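Local coordinates for D-2-hydroxyacid dehydrogensase protein (Ketogulonicigenium vulgare, PDB 4LSW), which probably catalyses the reversible, NAD(P)-dependent oxidation of D-2-hydroxyacids to the corresponding 2-oxoacids, at residues D33-M38 against G56-L61; A110-Q115 against R162-F167; P13-E18 against G285-R290. One frame throughout, in Å; residues are numbered along the deposited sequence.

Contact 1. Residues D33-M38 against G56-L61; sequences DDRAAM and GASRAL
Arg35 and Leu61 meet where two helices begin, with Arg35 CA and Leu61 CA 10.2 Å apart and the gap spanned by side chains. The helices, 35-42 and 59-63, are beta-alpha-beta crossover connections in the flavodoxin-like N-terminal domain, whose sheet is completed by strand 313-315: the first leads from strand 25-28 over strand 5-8 to strand 48-52, the second from there to the adjacent strand 70-74. Arg35 does the reaching. Its CG lies anti to the backbone N (chi1 -178°) and the chain stays extended through NE, carrying the guanidinium across to the neighbouring helix start. There NH2 comes 3.8 Å from Leu61 CB and 3.9 Å from Leu61 CD1. The beta carbon lies at the edge of the guanidinium, near its plane, and the two side chains run roughly at right angles. This is van der Waals contact between the polar end of an exposed arginine and the flank of a buried leucine. The contact is small, burying 75 Å² in all; Leu61 also packs on Leu9, whereas Arg35 and Met38 both rest on Leu29. Each helix start has its own N-cap. Asp34 OD1 takes the amide of Ala37 through its anti lone pair at 3.0 Å from Ala37 N, occupying a backbone NH that the first helical turn cannot satisfy itself. Behind the second start, Arg59 turns from the contact to a salt bridge with Glu88 on helix 83-89. Ser58 lies beside the arginine tip, its OG obliquely placed and 4.5 Å from Arg35 NH2, too far to bond; that hydroxyl oxygen instead caps its own helix, accepting from Leu61 N at 3.2 Å with an N-H...O angle of 158°.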
loop_
_atom_site.group_PDB
_atom_site.type_symbol
_atom_site.label_atom_id
_atom_site.label_comp_id
_atom_site.label_asym_id
_atom_site.label_seq_id
_atom_site.Cartn_x
_atom_site.Cartn_y
_atom_site.Cartn_z
ATOM N N ASP A 33 2.714 19.888 23.583
ATOM C CA ASP A 33 4.070 20.215 23.994
ATOM C C ASP A 33 4.613 19.122 24.910
ATOM O O ASP A 33 5.816 18.870 24.953
ATOM C CB ASP A 33 4.085 21.551 24.738
ATOM C CG ASP A 33 3.359 21.480 26.065
ATOM O OD1 ASP A 33 2.408 20.677 26.167
ATOM O OD2 ASP A 33 3.739 22.211 27.009
ATOM N N ASP A 34 3.713 18.483 25.651
ATOM C CA ASP A 34 4.108 17.488 26.634
ATOM C C ASP A 34 3.107 16.347 26.638
ATOM O O ASP A 34 1.959 16.525 27.051
ATOM C CB ASP A 34 4.194 18.107 28.025
ATOM C CG ASP A 34 4.907 17.215 29.001
ATOM O OD1 ASP A 34 4.236 16.369 29.628
ATOM O OD2 ASP A 34 6.144 17.344 29.118
ATOM N N ARG A 35 3.555 15.183 26.178
ATOM C CA ARG A 35 2.695 14.018 25.998
ATOM C C ARG A 35 2.019 13.589 27.295
ATOM O O ARG A 35 0.794 13.456 27.350
ATOM C CB ARG A 35 3.517 12.860 25.435
ATOM C CG ARG A 35 2.724 11.600 25.156
ATOM C CD ARG A 35 3.650 10.461 24.771
ATOM N NE ARG A 35 2.944 9.184 24.740
ATOM C CZ ARG A 35 2.396 8.654 23.653
ATOM N NH1 ARG A 35 2.472 9.283 22.486
ATOM N NH2 ARG A 35 1.771 7.488 23.734
ATOM N N ALA A 36 2.824 13.379 28.333
ATOM C CA ALA A 36 2.314 12.925 29.622
ATOM C C ALA A 36 1.286 13.889 30.198
ATOM O O ALA A 36 0.302 13.459 30.803
ATOM C CB ALA A 36 3.457 12.694 30.618
ATOM N N ALA A 37 1.505 15.188 30.020
ATOM C CA ALA A 37 0.567 16.173 30.547
ATOM C C ALA A 37 -0.806 16.043 29.901
ATOM O O ALA A 37 -1.825 16.062 30.596
ATOM C CB ALA A 37 1.110 17.589 30.387
ATOM N N MET A 38 -0.837 15.890 28.579
ATOM C CA MET A 38 -2.118 15.743 27.897
ATOM C C MET A 38 -2.811 14.453 28.310
ATOM O O MET A 38 -4.013 14.457 28.575
ATOM C CB MET A 38 -1.984 15.802 26.372
ATOM C CG MET A 38 -3.293 15.446 25.653
ATOM S SD MET A 38 -3.329 15.789 23.880
ATOM C CE MET A 38 -3.645 17.549 23.839
ATOM N N GLY A 56 -0.286 3.623 14.740
ATOM C CA GLY A 56 -0.861 2.563 15.552
ATOM C C GLY A 56 -1.361 3.059 16.893
ATOM O O GLY A 56 -1.937 4.139 16.983
ATOM N N ALA A 57 -1.133 2.263 17.933
ATOM C CA ALA A 57 -1.534 2.605 19.292
ATOM C C ALA A 57 -0.850 1.630 20.231
ATOM O O ALA A 57 -1.130 0.436 20.195
ATOM C CB ALA A 57 -3.043 2.512 19.447
ATOM N N SER A 58 0.057 2.132 21.064
ATOM C CA SER A 58 0.844 1.259 21.929
ATOM C C SER A 58 0.077 0.812 23.162
ATOM O O SER A 58 -0.941 1.411 23.530
ATOM C CB SER A 58 2.124 1.963 22.380
ATOM O OG SER A 58 1.810 3.046 23.242
ATOM N N ARG A 59 0.578 -0.239 23.804
ATOM C CA ARG A 59 0.027 -0.692 25.075
ATOM C C ARG A 59 0.004 0.428 26.113
ATOM O O ARG A 59 -0.980 0.602 26.815
ATOM C CB ARG A 59 0.821 -1.892 25.605
ATOM C CG ARG A 59 0.375 -2.339 26.988
ATOM C CD ARG A 59 1.085 -3.610 27.441
ATOM N NE ARG A 59 0.702 -4.777 26.649
ATOM C CZ ARG A 59 -0.346 -5.545 26.917
ATOM N NH1 ARG A 59 -1.128 -5.260 27.951
ATOM N NH2 ARG A 59 -0.620 -6.592 26.149
ATOM N N ALA A 60 1.085 1.197 26.200
ATOM C CA ALA A 60 1.156 2.255 27.202
ATOM C C ALA A 60 0.095 3.321 26.934
ATOM O O ALA A 60 -0.515 3.846 27.861
ATOM C CB ALA A 60 2.545 2.863 27.252
ATOM N N LEU A 61 -0.127 3.635 25.662
ATOM C CA LEU A 61 -1.155 4.604 25.311
ATOM C C LEU A 61 -2.545 4.080 25.671
ATOM O O LEU A 61 -3.374 4.797 26.239
ATOM C CB LEU A 61 -1.089 4.932 23.826
ATOM C CG LEU A 61 -2.209 5.868 23.396
ATOM C CD1 LEU A 61 -2.072 7.203 24.121
ATOM C CD2 LEU A 61 -2.224 6.053 21.888
#

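Contact 2. Residues A110-Q115 against R162-F167; sequences AMMLAQ and RRLAGF
Met112 and Leu164 form the tight half of this helix-helix contact, their methyl groups CE and CD2 meeting at 3.6 Å. Helix 101-116 here packs beside the C-terminal part of helix 155-165, which follows strand 147-151; the glycines at this junction, the last inside the helix, are consistent with the GxGxxG motif of a Rossmann nucleotide-binding domain. The backbones stay well apart, with 10.2 Å between Met112 CA and Leu164 CA, so long side chains must close the gap. Met112 leaves its helix with CG anti to the backbone N (chi1 168°), runs straight to the sulfur and then bends at chi3 (64°), which turns the terminal methyl to the leucine branch. The Leu164 CB is not aimed at helix 101-116; its CD2 branch makes the approach. Both residues are buried against the sheet, sharing Phe202 of strand 200-203, while Met112 also touches Phe200 and Ile230. Nearer the surface the second pair is looser. Leu113 and Phe167 extend from opposite directions, bringing Leu113 CD1 3.8 Å from Phe167 CZ and Leu113 CD2 4.0 Å from Phe167 CE2. Leu113 CD1 approaches the ring obliquely, and both residues are only partly exposed. Val143 touches Met112 and Leu113, linking the two halves. Phe167 N donates to Leu164 O at 3.0 Å. The carbonyl oxygen of Arg163 lies at the edge of the Phe167 ring, in its plane. On the polar margin, Arg163 forms salt bridges with Asp106, on the same helix as Met112, and with Glu159. Between the two segments every contact is apolar and nondirectional, so shape and burial fit the helices together, while the Arg163-Asp106 ion pair adds a directional tie.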
loop_
_atom_site.group_PDB
_atom_site.type_symbol
_atom_site.label_atom_id
_atom_site.label_comp_id
_atom_site.label_asym_id
_atom_site.label_seq_id
_atom_site.Cartn_x
_atom_site.Cartn_y
_atom_site.Cartn_z
ATOM N N ALA A 110 -0.166 1.345 -14.853
ATOM C CA ALA A 110 0.388 2.546 -15.469
ATOM C C ALA A 110 1.908 2.550 -15.419
ATOM O O ALA A 110 2.566 2.968 -16.366
ATOM C CB ALA A 110 -0.149 3.771 -14.793
ATOM N N MET A 111 2.450 2.089 -14.299
ATOM C CA MET A 111 3.891 2.008 -14.112
ATOM C C MET A 111 4.553 1.019 -15.066
ATOM O O MET A 111 5.604 1.303 -15.632
ATOM C CB MET A 111 4.212 1.645 -12.659
ATOM C CG MET A 111 3.961 2.810 -11.693
ATOM S SD MET A 111 3.916 2.340 -9.949
ATOM C CE MET A 111 5.590 1.733 -9.676
ATOM N N MET A 112 3.948 -0.153 -15.231
ATOM C CA MET A 112 4.440 -1.123 -16.204
ATOM C C MET A 112 4.502 -0.503 -17.597
ATOM O O MET A 112 5.518 -0.598 -18.286
ATOM C CB MET A 112 3.542 -2.368 -16.246
ATOM C CG MET A 112 3.839 -3.273 -17.442
ATOM S SD MET A 112 2.676 -4.630 -17.675
ATOM C CE MET A 112 1.200 -3.689 -18.000
ATOM N N LEU A 113 3.418 0.164 -17.992
ATOM C CA LEU A 113 3.360 0.778 -19.309
ATOM C C LEU A 113 4.407 1.875 -19.458
ATOM O O LEU A 113 5.100 1.946 -20.470
ATOM C CB LEU A 113 1.962 1.351 -19.567
ATOM C CG LEU A 113 0.867 0.314 -19.832
ATOM C CD1 LEU A 113 -0.485 0.936 -19.538
ATOM C CD2 LEU A 113 0.948 -0.143 -21.277
ATOM N N ALA A 114 4.517 2.728 -18.445
ATOM C CA ALA A 114 5.465 3.838 -18.489
ATOM C C ALA A 114 6.914 3.367 -18.596
ATOM O O ALA A 114 7.692 3.939 -19.350
ATOM C CB ALA A 114 5.285 4.748 -17.285
ATOM N N GLN A 115 7.272 2.323 -17.850
ATOM C CA GLN A 115 8.629 1.806 -17.908
ATOM C C GLN A 115 8.876 1.076 -19.217
ATOM O O GLN A 115 9.890 1.301 -19.885
ATOM C CB GLN A 115 8.904 0.885 -16.715
ATOM C CG GLN A 115 10.344 0.385 -16.659
ATOM C CD GLN A 115 11.364 1.504 -16.624
ATOM O OE1 GLN A 115 11.121 2.571 -16.056
ATOM N NE2 GLN A 115 12.515 1.268 -17.241
ATOM N N ARG A 162 -7.380 -7.938 -13.899
ATOM C CA ARG A 162 -8.511 -7.511 -14.730
ATOM C C ARG A 162 -8.061 -6.474 -15.747
ATOM O O ARG A 162 -8.462 -6.521 -16.917
ATOM C CB ARG A 162 -9.656 -6.968 -13.877
ATOM C CG ARG A 162 -10.315 -8.041 -13.020
ATOM C CD ARG A 162 -11.413 -7.457 -12.150
ATOM N NE ARG A 162 -12.551 -7.071 -12.971
ATOM C CZ ARG A 162 -13.061 -5.846 -13.034
ATOM N NH1 ARG A 162 -12.551 -4.862 -12.303
ATOM N NH2 ARG A 162 -14.100 -5.610 -13.827
ATOM N N ARG A 163 -7.208 -5.555 -15.302
ATOM C CA ARG A 163 -6.673 -4.523 -16.193
ATOM C C ARG A 163 -5.734 -5.128 -17.229
ATOM O O ARG A 163 -5.743 -4.731 -18.393
ATOM C CB ARG A 163 -5.964 -3.422 -15.394
ATOM C CG ARG A 163 -6.932 -2.496 -14.659
ATOM C CD ARG A 163 -6.334 -2.069 -13.336
ATOM N NE ARG A 163 -7.222 -1.131 -12.658
ATOM C CZ ARG A 163 -8.320 -1.482 -11.998
ATOM N NH1 ARG A 163 -8.683 -2.760 -11.931
ATOM N NH2 ARG A 163 -9.065 -0.553 -11.414
ATOM N N LEU A 164 -4.908 -6.089 -16.816
ATOM C CA LEU A 164 -3.986 -6.738 -17.754
ATOM C C LEU A 164 -4.726 -7.518 -18.839
ATOM O O LEU A 164 -4.245 -7.620 -19.972
ATOM C CB LEU A 164 -3.020 -7.658 -17.021
ATOM C CG LEU A 164 -2.129 -7.020 -15.966
ATOM C CD1 LEU A 164 -1.354 -8.098 -15.207
ATOM C CD2 LEU A 164 -1.188 -5.964 -16.582
ATOM N N ALA A 165 -5.883 -8.080 -18.499
ATOM C CA ALA A 165 -6.654 -8.852 -19.477
ATOM C C ALA A 165 -7.119 -7.994 -20.653
ATOM O O ALA A 165 -7.241 -8.494 -21.771
ATOM C CB ALA A 165 -7.846 -9.544 -18.800
ATOM N N GLY A 166 -7.370 -6.710 -20.401
ATOM C CA GLY A 166 -7.771 -5.791 -21.459
ATOM C C GLY A 166 -6.650 -5.539 -22.460
ATOM O O GLY A 166 -6.905 -5.102 -23.595
ATOM N N PHE A 167 -5.413 -5.829 -22.043
ATOM C CA PHE A 167 -4.234 -5.773 -22.912
ATOM C C PHE A 167 -3.889 -7.141 -23.527
ATOM O O PHE A 167 -2.802 -7.319 -24.101
ATOM C CB PHE A 167 -3.019 -5.234 -22.128
ATOM C CG PHE A 167 -3.135 -3.780 -21.761
ATOM C CD1 PHE A 167 -3.844 -3.382 -20.639
ATOM C CD2 PHE A 167 -2.548 -2.805 -22.553
ATOM C CE1 PHE A 167 -3.965 -2.043 -20.303
ATOM C CE2 PHE A 167 -2.667 -1.457 -22.229
ATOM C CZ PHE A 167 -3.373 -1.072 -21.099
#

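Contact 3. Residues P13-E18 against G285-R290; sequences PAWDQE and GTIETR
Trp15 carries the apolar part of this surface contact, reaching from the first turn of helix 14-23 to the start of the long helix 287-306. Helix 14-23 follows strand 5-8, the first of the N-terminal domain, and helix 287-306 runs back to that domain from the nucleotide-binding one, as in two-domain 2-hydroxyacid dehydrogenases. Trp15 CH2 approaches Ile287 CG2 at 4.3 Å, and Trp15 CZ2 lies 4.4 Å from Arg290 CB; the isoleucine methyl comes at the indole obliquely. On one face of the ring sits Pro13 CB, 3.6 Å above the plane and offset toward the rim, so the helix start backs its own tryptophan. The polar link across the segments runs through one water. It accepts from Trp15 NE1 at 3.0 Å, in the plane of the indole, and donates to Arg290 O at 2.7 Å and to Asp16 OD2. The other carboxylate oxygen, Asp16 OD1, makes a salt bridge with Arg298 farther along helix 287-306. The Arg290 guanidinium turns away and bonds Ser284. As N-cap, Thr286 OG1 accepts from Thr289 N at 3.1 Å. Separately, Asp103 OD2 on helix 101-116 hydrogen-bonds the hydroxyls of both threonines. The water bridges the indole N-H and Arg290 O, which are too far apart to bond directly, and the junction combines loose apolar packing with an ionic anchor at Asp16.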
loop_
_atom_site.group_PDB
_atom_site.type_symbol
_atom_site.label_atom_id
_atom_site.label_comp_id
_atom_site.label_asym_id
_atom_site.label_seq_id
_atom_site.Cartn_x
_atom_site.Cartn_y
_atom_site.Cartn_z
ATOM N N PRO A 13 -6.103 15.174 6.529
ATOM C CA PRO A 13 -6.450 16.295 5.645
ATOM C C PRO A 13 -7.603 17.102 6.219
ATOM O O PRO A 13 -8.405 16.548 6.966
ATOM C CB PRO A 13 -6.920 15.597 4.367
ATOM C CG PRO A 13 -6.190 14.306 4.366
ATOM C CD PRO A 13 -6.113 13.887 5.808
ATOM N N ALA A 14 -7.680 18.382 5.862
ATOM C CA ALA A 14 -8.731 19.265 6.357
ATOM C C ALA A 14 -10.149 18.744 6.117
ATOM O O ALA A 14 -11.050 18.991 6.923
ATOM C CB ALA A 14 -8.562 20.657 5.763
ATOM N N TRP A 15 -10.361 18.024 5.014
ATOM C CA TRP A 15 -11.701 17.540 4.697
ATOM C C TRP A 15 -12.186 16.436 5.655
ATOM O O TRP A 15 -13.381 16.116 5.702
ATOM C CB TRP A 15 -11.832 17.134 3.214
ATOM C CG TRP A 15 -10.841 16.130 2.705
ATOM C CD1 TRP A 15 -10.584 14.893 3.223
ATOM C CD2 TRP A 15 -10.020 16.255 1.537
ATOM N NE1 TRP A 15 -9.632 14.255 2.465
ATOM C CE2 TRP A 15 -9.272 15.068 1.422
ATOM C CE3 TRP A 15 -9.839 17.261 0.580
ATOM C CZ2 TRP A 15 -8.354 14.858 0.387
ATOM C CZ3 TRP A 15 -8.924 17.053 -0.444
ATOM C CH2 TRP A 15 -8.195 15.860 -0.533
ATOM N N ASP A 16 -11.253 15.876 6.425
ATOM C CA ASP A 16 -11.602 14.976 7.520
ATOM C C ASP A 16 -11.553 15.695 8.862
ATOM O O ASP A 16 -12.398 15.465 9.729
ATOM C CB ASP A 16 -10.641 13.783 7.557
ATOM C CG ASP A 16 -10.754 12.913 6.334
ATOM O OD1 ASP A 16 -11.896 12.656 5.908
ATOM O OD2 ASP A 16 -9.697 12.491 5.823
ATOM N N GLN A 17 -10.555 16.552 9.024
ATOM C CA GLN A 17 -10.364 17.243 10.296
ATOM C C GLN A 17 -11.572 18.102 10.662
ATOM O O GLN A 17 -12.058 18.065 11.798
ATOM C CB GLN A 17 -9.107 18.100 10.260
ATOM C CG GLN A 17 -8.650 18.557 11.628
ATOM C CD GLN A 17 -8.117 17.418 12.451
ATOM O OE1 GLN A 17 -7.157 16.757 12.055
ATOM N NE2 GLN A 17 -8.737 17.168 13.597
ATOM N N GLU A 18 -12.076 18.860 9.696
ATOM C CA GLU A 18 -13.225 19.717 9.966
ATOM C C GLU A 18 -14.450 18.945 10.478
ATOM O O GLU A 18 -14.992 19.297 11.524
ATOM C CB GLU A 18 -13.551 20.599 8.752
ATOM C CG GLU A 18 -12.457 21.609 8.437
ATOM C CD GLU A 18 -12.570 22.186 7.041
ATOM O OE1 GLU A 18 -13.709 22.394 6.573
ATOM O OE2 GLU A 18 -11.516 22.425 6.415
ATOM N N GLY A 285 -2.872 7.443 -4.007
ATOM C CA GLY A 285 -2.891 8.900 -3.967
ATOM C C GLY A 285 -3.828 9.620 -4.934
ATOM O O GLY A 285 -3.374 10.386 -5.780
ATOM N N THR A 286 -5.128 9.391 -4.814
ATOM C CA THR A 286 -6.072 10.195 -5.582
ATOM C C THR A 286 -6.999 10.936 -4.634
ATOM O O THR A 286 -7.202 10.520 -3.488
ATOM C CB THR A 286 -6.932 9.370 -6.570
ATOM O OG1 THR A 286 -7.788 8.496 -5.835
ATOM C CG2 THR A 286 -6.057 8.572 -7.526
ATOM N N ILE A 287 -7.567 12.037 -5.112
ATOM C CA ILE A 287 -8.550 12.741 -4.309
ATOM C C ILE A 287 -9.715 11.830 -3.906
ATOM O O ILE A 287 -10.108 11.804 -2.736
ATOM C CB ILE A 287 -9.067 14.013 -5.014
ATOM C CG1 ILE A 287 -7.911 14.988 -5.259
ATOM C CG2 ILE A 287 -10.160 14.678 -4.193
ATOM C CD1 ILE A 287 -8.274 16.183 -6.115
ATOM N N GLU A 288 -10.264 11.072 -4.856
ATOM C CA GLU A 288 -11.428 10.252 -4.553
ATOM C C GLU A 288 -11.130 9.154 -3.538
ATOM O O GLU A 288 -11.918 8.920 -2.622
ATOM C CB GLU A 288 -12.042 9.648 -5.818
ATOM C CG GLU A 288 -13.419 9.047 -5.577
ATOM C CD GLU A 288 -14.248 8.906 -6.846
ATOM O OE1 GLU A 288 -13.727 9.179 -7.950
ATOM O OE2 GLU A 288 -15.432 8.522 -6.731
ATOM N N THR A 289 -9.991 8.485 -3.693
ATOM C CA THR A 289 -9.642 7.426 -2.762
ATOM C C THR A 289 -9.388 7.975 -1.358
ATOM O O THR A 289 -9.905 7.439 -0.378
ATOM C CB THR A 289 -8.444 6.608 -3.265
ATOM O OG1 THR A 289 -8.904 5.715 -4.288
ATOM C CG2 THR A 289 -7.826 5.801 -2.130
ATOM N N ARG A 290 -8.620 9.052 -1.268
ATOM C CA ARG A 290 -8.320 9.606 0.046
ATOM C C ARG A 290 -9.581 10.138 0.730
ATOM O O ARG A 290 -9.768 9.937 1.932
ATOM C CB ARG A 290 -7.199 10.643 -0.025
ATOM C CG ARG A 290 -5.846 10.044 -0.441
ATOM C CD ARG A 290 -5.443 8.889 0.465
ATOM N NE ARG A 290 -4.257 8.209 -0.045
ATOM C CZ ARG A 290 -3.011 8.636 0.140
ATOM N NH1 ARG A 290 -2.781 9.744 0.833
ATOM N NH2 ARG A 290 -1.994 7.946 -0.365
HETATM O O HOH W 1 -8.654 11.717 3.629
#

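Overall arrangement
From the N terminus, the chain first passes 13-18, whose partner comes only near the C-terminal end; contact 3 therefore closes a loop holding most of the protein. Within it, contact 1 closes early and joins successive crossover helices beside the mixed sheet. Contact 2 follows in series, inside the nucleotide-binding Rossmann domain, bringing helix 101-116 against helix 155-165. Neither crosses the other, and both nest within contact 3. Contacts 1 and 2 lie on opposite sides of the chain's centre, their own centres about 44 Å apart. Contact 3, about 25 Å from contact 1 and about 27 Å from contact 2, centre to centre, ties the N-terminal domain to helix 287-306, which leads from the Rossmann sheet back toward strand 313-315.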